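Local coordinates for protein TtuA PH0300 (Pyrococcus horikoshii, PDB 5MKQ) that catalyses the ATP-dependent 2-thiolation of 5-methyluridine 54 in the T loop of tRNA, a modification that stabilises tRNA at high temperature, at residues C9-Y14 with C25-K30; E31-K36 with E204-A209. All blocks are in the same frame, centred on the assembly; numbering follows the deposited sequence.

From the N terminus the chain first passes residues 9-14, runs through the two-stranded antiparallel hairpin of strands 15-17 and 22-24, and returns in 25-30 at the start of helix 26-44. Interaction 1 closes this short loop around a zinc ion. The same helix then enters interaction 2, where 31-36 meets 204-209, closing a much longer loop that takes in most of the PP-loop region. The two contacts follow in series, neither nesting nor crossing, yet they touch: Phe-29 from interaction 1 packs its CE2 on the CB of Ala-209. Together they tie the N-terminal zinc-binding module to helix 204-214 of the PP-loop domain.

Interaction 1: residues C9-Y14 with C25-K30; sequences CSREAY and CEEHFK. With ZN (zinc ion), chain C.
Cys-9 and Cys-25 meet through a shared zinc ion, which the Cys-9 SG binds at 2.2 Å and the Cys-25 SG at 2.5 Å. Both sulfurs sit between their own backbone N and carbonyl carbon (chi1 59° and 71°), a rotation that turns each sulfur to the metal. Cys-6 supplies a further thiolate, and His-28 is the fourth ligand; its ND1 lies 2.7 Å from the zinc, a long bond that the moderate resolution does not allow to be pressed. Cysteine and histidine suit the task because soft sulfur and imidazole nitrogen both bind zinc well. Polar bonding continues within residues 25-30. Cys-25 is the N-cap of helix 26-44, and its SG accepts from the His-28 backbone N at 3.6 Å, so one thiolate serves metal and helix end alike. Lys-30 NZ forms a salt bridge with Glu-27 OE1 at 3.1 Å. Glu-27 bends at chi2, its carboxylate turned away from Arg-11, whose NH1 rests on the aliphatic part of the acid, 3.5 Å from Glu-27 CG. Apolar packing occupies the other end. Glu-26 lays its CG over one face of the Tyr-14 ring, 3.7 Å from the centroid and 15° off the normal, a CH-pi contact. The edge of that ring meets Phe-29, with Tyr-14 CE2 4.1 Å from Phe-29 CD2. Tyrosine fits here since its hydroxyl reaches the carbonyl oxygen of Ala-209 on helix 204-214, with which it hydrogen-bonds. In what is probably a structural zinc site of the LIM-type N-terminal module, the metal links the loop 9-14 to the start of helix 26-44. The partial positive charge of the helix start may stabilise the Cys-25 thiolate.

Interaction 2: residues E31-K36 with E204-A209; sequences EYFERK and EREVVA
Glu-206 reaches out from helix 204-214 to three side chains of helix 26-44, and its chain can be followed atom by atom. At its root, CB packs on the ring of Phe-33, 3.8 Å from that residue's CE1. CG is anti to the carbonyl carbon (chi1 -67°), and the extended chain beyond it carries the carboxylate across to Tyr-32 and Lys-36. At the tip, Glu-206 OE1 receives a weak hydrogen bond, part of a salt bridge, from Lys-36 NZ at 3.4 Å; the two chains meet at about a right angle. The stronger partner of OE1 is Thr-203 OG1, just before the segment. The other oxygen, OE2, approaches the Tyr-32 ring obliquely, 3.4 Å from both its CE2 and its OH, and the carboxylate plane is tilted 17° against the ring plane. Tyr-32 OH in turn accepts a weak bond from Lys-36 NZ at 3.3 Å, so that ammonium, phenol and carboxylate form a small cluster. Lysine suits its place one helical turn after Tyr-32 because its long extended chain runs alongside the ring to reach the acid.

Beneath this polar group lies a hydrophobic one. Phe-33 CE1 passes 3.5 Å from the carbonyl oxygen of Glu-206, which stands obliquely to the ring, while the ring edge meets Val-207, CZ lying 3.9 Å from CG2. Tyr-210 stacks on Phe-33, and Val-65 and Val-69 of helix 61-72 bring a third helix against it. The axes of the two short helical segments come within 11.1 Å and cross at -127°, a wide spacing that long or bulky side chains have to span. A buried carboxylate is costly unless compensated; here Lys-36 and Thr-203 would probably stabilise its charge where the zinc module's helix joins the PP-loop domain.

Interaction 1: residues C9-Y14 with C25-K30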
loop_
_atom_site.group_PDB
_atom_site.type_symbol
_atom_site.label_atom_id
_atom_site.label_comp_id
_atom_site.label_asym_id
_atom_site.label_seq_id
_atom_site.Cartn_x
_atom_site.Cartn_y
_atom_site.Cartn_z
ATOM N N CYS A 9 3.419 21.372 32.824
ATOM C CA CYS A 9 2.779 22.330 33.734
ATOM C C CYS A 9 1.536 21.755 34.448
ATOM O O CYS A 9 1.093 20.647 34.140
ATOM C CB CYS A 9 2.477 23.659 33.038
ATOM S SG CYS A 9 1.384 23.527 31.596
ATOM N N SER A 10 0.995 22.520 35.420
ATOM C CA SER A 10 -0.180 22.183 36.228
ATOM C C SER A 10 -1.509 22.353 35.466
ATOM O O SER A 10 -2.571 22.085 36.033
ATOM C CB SER A 10 -0.203 23.038 37.490
ATOM O OG SER A 10 -0.378 24.407 37.159
ATOM N N ARG A 11 -1.451 22.827 34.204
ATOM C CA ARG A 11 -2.620 23.026 33.342
ATOM C C ARG A 11 -3.157 21.679 32.857
ATOM O O ARG A 11 -2.378 20.728 32.692
ATOM C CB ARG A 11 -2.277 23.930 32.145
ATOM C CG ARG A 11 -2.040 25.388 32.515
ATOM C CD ARG A 11 -1.346 26.141 31.401
ATOM N NE ARG A 11 -0.707 27.359 31.897
ATOM C CZ ARG A 11 0.092 28.139 31.175
ATOM N NH1 ARG A 11 0.363 27.836 29.911
ATOM N NH2 ARG A 11 0.630 29.224 31.711
ATOM N N GLU A 12 -4.486 21.600 32.639
ATOM C CA GLU A 12 -5.152 20.382 32.184
ATOM C C GLU A 12 -4.790 20.023 30.742
ATOM O O GLU A 12 -4.580 20.918 29.915
ATOM C CB GLU A 12 -6.673 20.484 32.373
ATOM C CG GLU A 12 -7.331 19.134 32.575
ATOM C CD GLU A 12 -8.842 19.059 32.471
ATOM O OE1 GLU A 12 -9.460 19.998 31.917
ATOM O OE2 GLU A 12 -9.404 18.026 32.900
ATOM N N ALA A 13 -4.676 18.712 30.457
ATOM C CA ALA A 13 -4.335 18.177 29.139
ATOM C C ALA A 13 -5.361 18.582 28.084
ATOM O O ALA A 13 -6.566 18.614 28.357
ATOM C CB ALA A 13 -4.216 16.661 29.203
ATOM N N TYR A 14 -4.865 18.922 26.891
ATOM C CA TYR A 14 -5.659 19.340 25.740
ATOM C C TYR A 14 -5.667 18.233 24.688
ATOM O O TYR A 14 -6.716 17.934 24.124
ATOM C CB TYR A 14 -5.086 20.659 25.177
ATOM C CG TYR A 14 -5.670 21.134 23.864
ATOM C CD1 TYR A 14 -6.986 21.584 23.785
ATOM C CD2 TYR A 14 -4.879 21.231 22.722
ATOM C CE1 TYR A 14 -7.514 22.067 22.591
ATOM C CE2 TYR A 14 -5.397 21.713 21.521
ATOM C CZ TYR A 14 -6.717 22.128 21.461
ATOM O OH TYR A 14 -7.244 22.596 20.285
ATOM N N CYS A 25 -1.000 20.600 27.172
ATOM C CA CYS A 25 -2.049 21.613 27.264
ATOM C C CYS A 25 -2.014 22.452 25.974
ATOM O O CYS A 25 -1.121 22.247 25.149
ATOM C CB CYS A 25 -1.858 22.477 28.509
ATOM S SG CYS A 25 -0.440 23.608 28.428
ATOM N N GLU A 26 -2.972 23.390 25.801
ATOM C CA GLU A 26 -3.066 24.267 24.626
ATOM C C GLU A 26 -1.755 24.981 24.301
ATOM O O GLU A 26 -1.288 24.906 23.164
ATOM C CB GLU A 26 -4.172 25.321 24.810
ATOM C CG GLU A 26 -5.566 24.842 24.470
ATOM C CD GLU A 26 -6.611 25.937 24.503
ATOM O OE1 GLU A 26 -7.123 26.288 23.417
ATOM O OE2 GLU A 26 -6.892 26.468 25.602
ATOM N N GLU A 27 -1.162 25.652 25.310
ATOM C CA GLU A 27 0.068 26.442 25.195
ATOM C C GLU A 27 1.319 25.615 24.907
ATOM O O GLU A 27 2.199 26.084 24.181
ATOM C CB GLU A 27 0.269 27.336 26.431
ATOM C CG GLU A 27 -0.866 28.322 26.684
ATOM C CD GLU A 27 -1.361 29.126 25.495
ATOM O OE1 GLU A 27 -0.528 29.774 24.818
ATOM O OE2 GLU A 27 -2.589 29.112 25.242
ATOM N N HIS A 28 1.394 24.395 25.464
ATOM C CA HIS A 28 2.529 23.503 25.250
ATOM C C HIS A 28 2.434 22.741 23.946
ATOM O O HIS A 28 3.470 22.408 23.364
ATOM C CB HIS A 28 2.731 22.565 26.438
ATOM C CG HIS A 28 3.647 23.146 27.459
ATOM N ND1 HIS A 28 3.197 24.067 28.387
ATOM C CD2 HIS A 28 4.978 22.972 27.623
ATOM C CE1 HIS A 28 4.256 24.402 29.101
ATOM N NE2 HIS A 28 5.352 23.768 28.680
ATOM N N PHE A 29 1.200 22.473 23.479
ATOM C CA PHE A 29 0.980 21.788 22.210
ATOM C C PHE A 29 1.390 22.692 21.046
ATOM O O PHE A 29 2.057 22.215 20.121
ATOM C CB PHE A 29 -0.474 21.310 22.062
ATOM C CG PHE A 29 -0.803 20.829 20.669
ATOM C CD1 PHE A 29 -0.197 19.691 20.147
ATOM C CD2 PHE A 29 -1.686 21.536 19.863
ATOM C CE1 PHE A 29 -0.486 19.259 18.853
ATOM C CE2 PHE A 29 -1.963 21.111 18.567
ATOM C CZ PHE A 29 -1.367 19.972 18.073
ATOM N N LYS A 30 0.998 23.991 21.099
ATOM C CA LYS A 30 1.335 25.004 20.095
ATOM C C LYS A 30 2.850 25.039 19.898
ATOM O O LYS A 30 3.318 24.838 18.779
ATOM C CB LYS A 30 0.822 26.388 20.524
ATOM C CG LYS A 30 -0.664 26.620 20.280
ATOM C CD LYS A 30 -1.054 28.071 20.550
ATOM C CE LYS A 30 -1.628 28.287 21.928
ATOM N NZ LYS A 30 -2.056 29.694 22.121
HETATM ZN ZN ZN C . 1.409 22.463 29.698
#

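Interaction 2: residues E31-K36 with E204-A209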
loop_
_atom_site.group_PDB
_atom_site.type_symbol
_atom_site.label_atom_id
_atom_site.label_comp_id
_atom_site.label_asym_id
_atom_site.label_seq_id
_atom_site.Cartn_x
_atom_site.Cartn_y
_atom_site.Cartn_z
ATOM N N GLU A 31 3.603 25.195 21.014
ATOM C CA GLU A 31 5.069 25.224 21.088
ATOM C C GLU A 31 5.694 23.955 20.476
ATOM O O GLU A 31 6.674 24.055 19.734
ATOM C CB GLU A 31 5.513 25.400 22.556
ATOM C CG GLU A 31 6.992 25.699 22.739
ATOM C CD GLU A 31 7.588 25.212 24.049
ATOM O OE1 GLU A 31 7.625 23.978 24.265
ATOM O OE2 GLU A 31 8.061 26.062 24.838
ATOM N N TYR A 32 5.113 22.778 20.781
ATOM C CA TYR A 32 5.554 21.476 20.271
ATOM C C TYR A 32 5.345 21.384 18.746
ATOM O O TYR A 32 6.274 21.021 18.016
ATOM C CB TYR A 32 4.824 20.333 21.022
ATOM C CG TYR A 32 4.668 19.045 20.237
ATOM C CD1 TYR A 32 5.734 18.160 20.091
ATOM C CD2 TYR A 32 3.448 18.697 19.662
ATOM C CE1 TYR A 32 5.601 16.979 19.358
ATOM C CE2 TYR A 32 3.303 17.519 18.930
ATOM C CZ TYR A 32 4.379 16.656 18.792
ATOM O OH TYR A 32 4.237 15.486 18.084
ATOM N N PHE A 33 4.115 21.709 18.291
ATOM C CA PHE A 33 3.696 21.704 16.894
ATOM C C PHE A 33 4.578 22.639 16.072
ATOM O O PHE A 33 5.040 22.244 15.004
ATOM C CB PHE A 33 2.213 22.105 16.782
ATOM C CG PHE A 33 1.619 21.988 15.401
ATOM C CD1 PHE A 33 1.081 20.785 14.955
ATOM C CD2 PHE A 33 1.583 23.082 14.549
ATOM C CE1 PHE A 33 0.526 20.679 13.674
ATOM C CE2 PHE A 33 1.022 22.979 13.275
ATOM C CZ PHE A 33 0.505 21.779 12.840
ATOM N N GLU A 34 4.832 23.861 16.584
ATOM C CA GLU A 34 5.681 24.866 15.935
ATOM C C GLU A 34 7.126 24.365 15.787
ATOM O O GLU A 34 7.724 24.509 14.717
ATOM C CB GLU A 34 5.642 26.187 16.715
ATOM C CG GLU A 34 4.346 26.968 16.545
ATOM C CD GLU A 34 3.824 27.673 17.786
ATOM O OE1 GLU A 34 2.603 27.944 17.833
ATOM O OE2 GLU A 34 4.614 27.914 18.730
ATOM N N ARG A 35 7.661 23.736 16.854
ATOM C CA ARG A 35 9.007 23.173 16.881
ATOM C C ARG A 35 9.132 21.991 15.917
ATOM O O ARG A 35 10.184 21.817 15.299
ATOM C CB ARG A 35 9.367 22.750 18.307
ATOM C CG ARG A 35 10.853 22.837 18.616
ATOM C CD ARG A 35 11.097 22.798 20.112
ATOM N NE ARG A 35 10.773 24.078 20.747
ATOM C CZ ARG A 35 10.796 24.298 22.058
ATOM N NH1 ARG A 35 11.111 23.318 22.898
ATOM N NH2 ARG A 35 10.501 25.497 22.540
ATOM N N LYS A 36 8.054 21.190 15.784
ATOM C CA LYS A 36 7.999 20.035 14.882
ATOM C C LYS A 36 8.074 20.490 13.410
ATOM O O LYS A 36 8.719 19.816 12.604
ATOM C CB LYS A 36 6.732 19.193 15.153
ATOM C CG LYS A 36 6.739 17.821 14.479
ATOM C CD LYS A 36 5.750 16.855 15.110
ATOM C CE LYS A 36 5.531 15.641 14.241
ATOM N NZ LYS A 36 4.638 14.654 14.899
ATOM N N GLU A 204 -3.196 15.145 10.610
ATOM C CA GLU A 204 -4.409 15.973 10.545
ATOM C C GLU A 204 -4.961 16.283 11.924
ATOM O O GLU A 204 -5.421 17.401 12.132
ATOM C CB GLU A 204 -5.507 15.337 9.683
ATOM C CG GLU A 204 -5.335 15.536 8.190
ATOM C CD GLU A 204 -6.463 14.960 7.358
ATOM O OE1 GLU A 204 -7.297 15.760 6.883
ATOM O OE2 GLU A 204 -6.527 13.720 7.188
ATOM N N ARG A 205 -4.900 15.320 12.871
ATOM C CA ARG A 205 -5.391 15.537 14.236
ATOM C C ARG A 205 -4.602 16.641 14.948
ATOM O O ARG A 205 -5.198 17.417 15.692
ATOM C CB ARG A 205 -5.470 14.234 15.056
ATOM C CG ARG A 205 -4.134 13.526 15.328
ATOM C CD ARG A 205 -4.302 12.304 16.223
ATOM N NE ARG A 205 -4.909 12.633 17.515
ATOM C CZ ARG A 205 -4.226 12.878 18.628
ATOM N NH1 ARG A 205 -4.864 13.164 19.753
ATOM N NH2 ARG A 205 -2.899 12.818 18.630
ATOM N N GLU A 206 -3.283 16.744 14.662
ATOM C CA GLU A 206 -2.397 17.782 15.202
ATOM C C GLU A 206 -2.711 19.118 14.536
ATOM O O GLU A 206 -2.572 20.157 15.170
ATOM C CB GLU A 206 -0.919 17.425 14.984
ATOM C CG GLU A 206 -0.443 16.220 15.780
ATOM C CD GLU A 206 1.002 15.825 15.540
ATOM O OE1 GLU A 206 1.235 14.727 14.984
ATOM O OE2 GLU A 206 1.905 16.606 15.915
ATOM N N VAL A 207 -3.150 19.088 13.261
ATOM C CA VAL A 207 -3.531 20.284 12.503
ATOM C C VAL A 207 -4.864 20.819 13.031
ATOM O O VAL A 207 -4.924 21.986 13.413
ATOM C CB VAL A 207 -3.484 20.062 10.970
ATOM C CG1 VAL A 207 -4.267 21.124 10.215
ATOM C CG2 VAL A 207 -2.044 20.025 10.479
ATOM N N VAL A 208 -5.897 19.945 13.130
ATOM C CA VAL A 208 -7.232 20.254 13.668
ATOM C C VAL A 208 -7.091 20.905 15.049
ATOM O O VAL A 208 -7.658 21.973 15.282
ATOM C CB VAL A 208 -8.152 18.997 13.732
ATOM C CG1 VAL A 208 -9.465 19.302 14.455
ATOM C CG2 VAL A 208 -8.430 18.431 12.346
ATOM N N ALA A 209 -6.309 20.263 15.941
ATOM C CA ALA A 209 -6.050 20.717 17.302
ATOM C C ALA A 209 -5.324 22.047 17.321
ATOM O O ALA A 209 -5.701 22.916 18.111
ATOM C CB ALA A 209 -5.257 19.671 18.058
#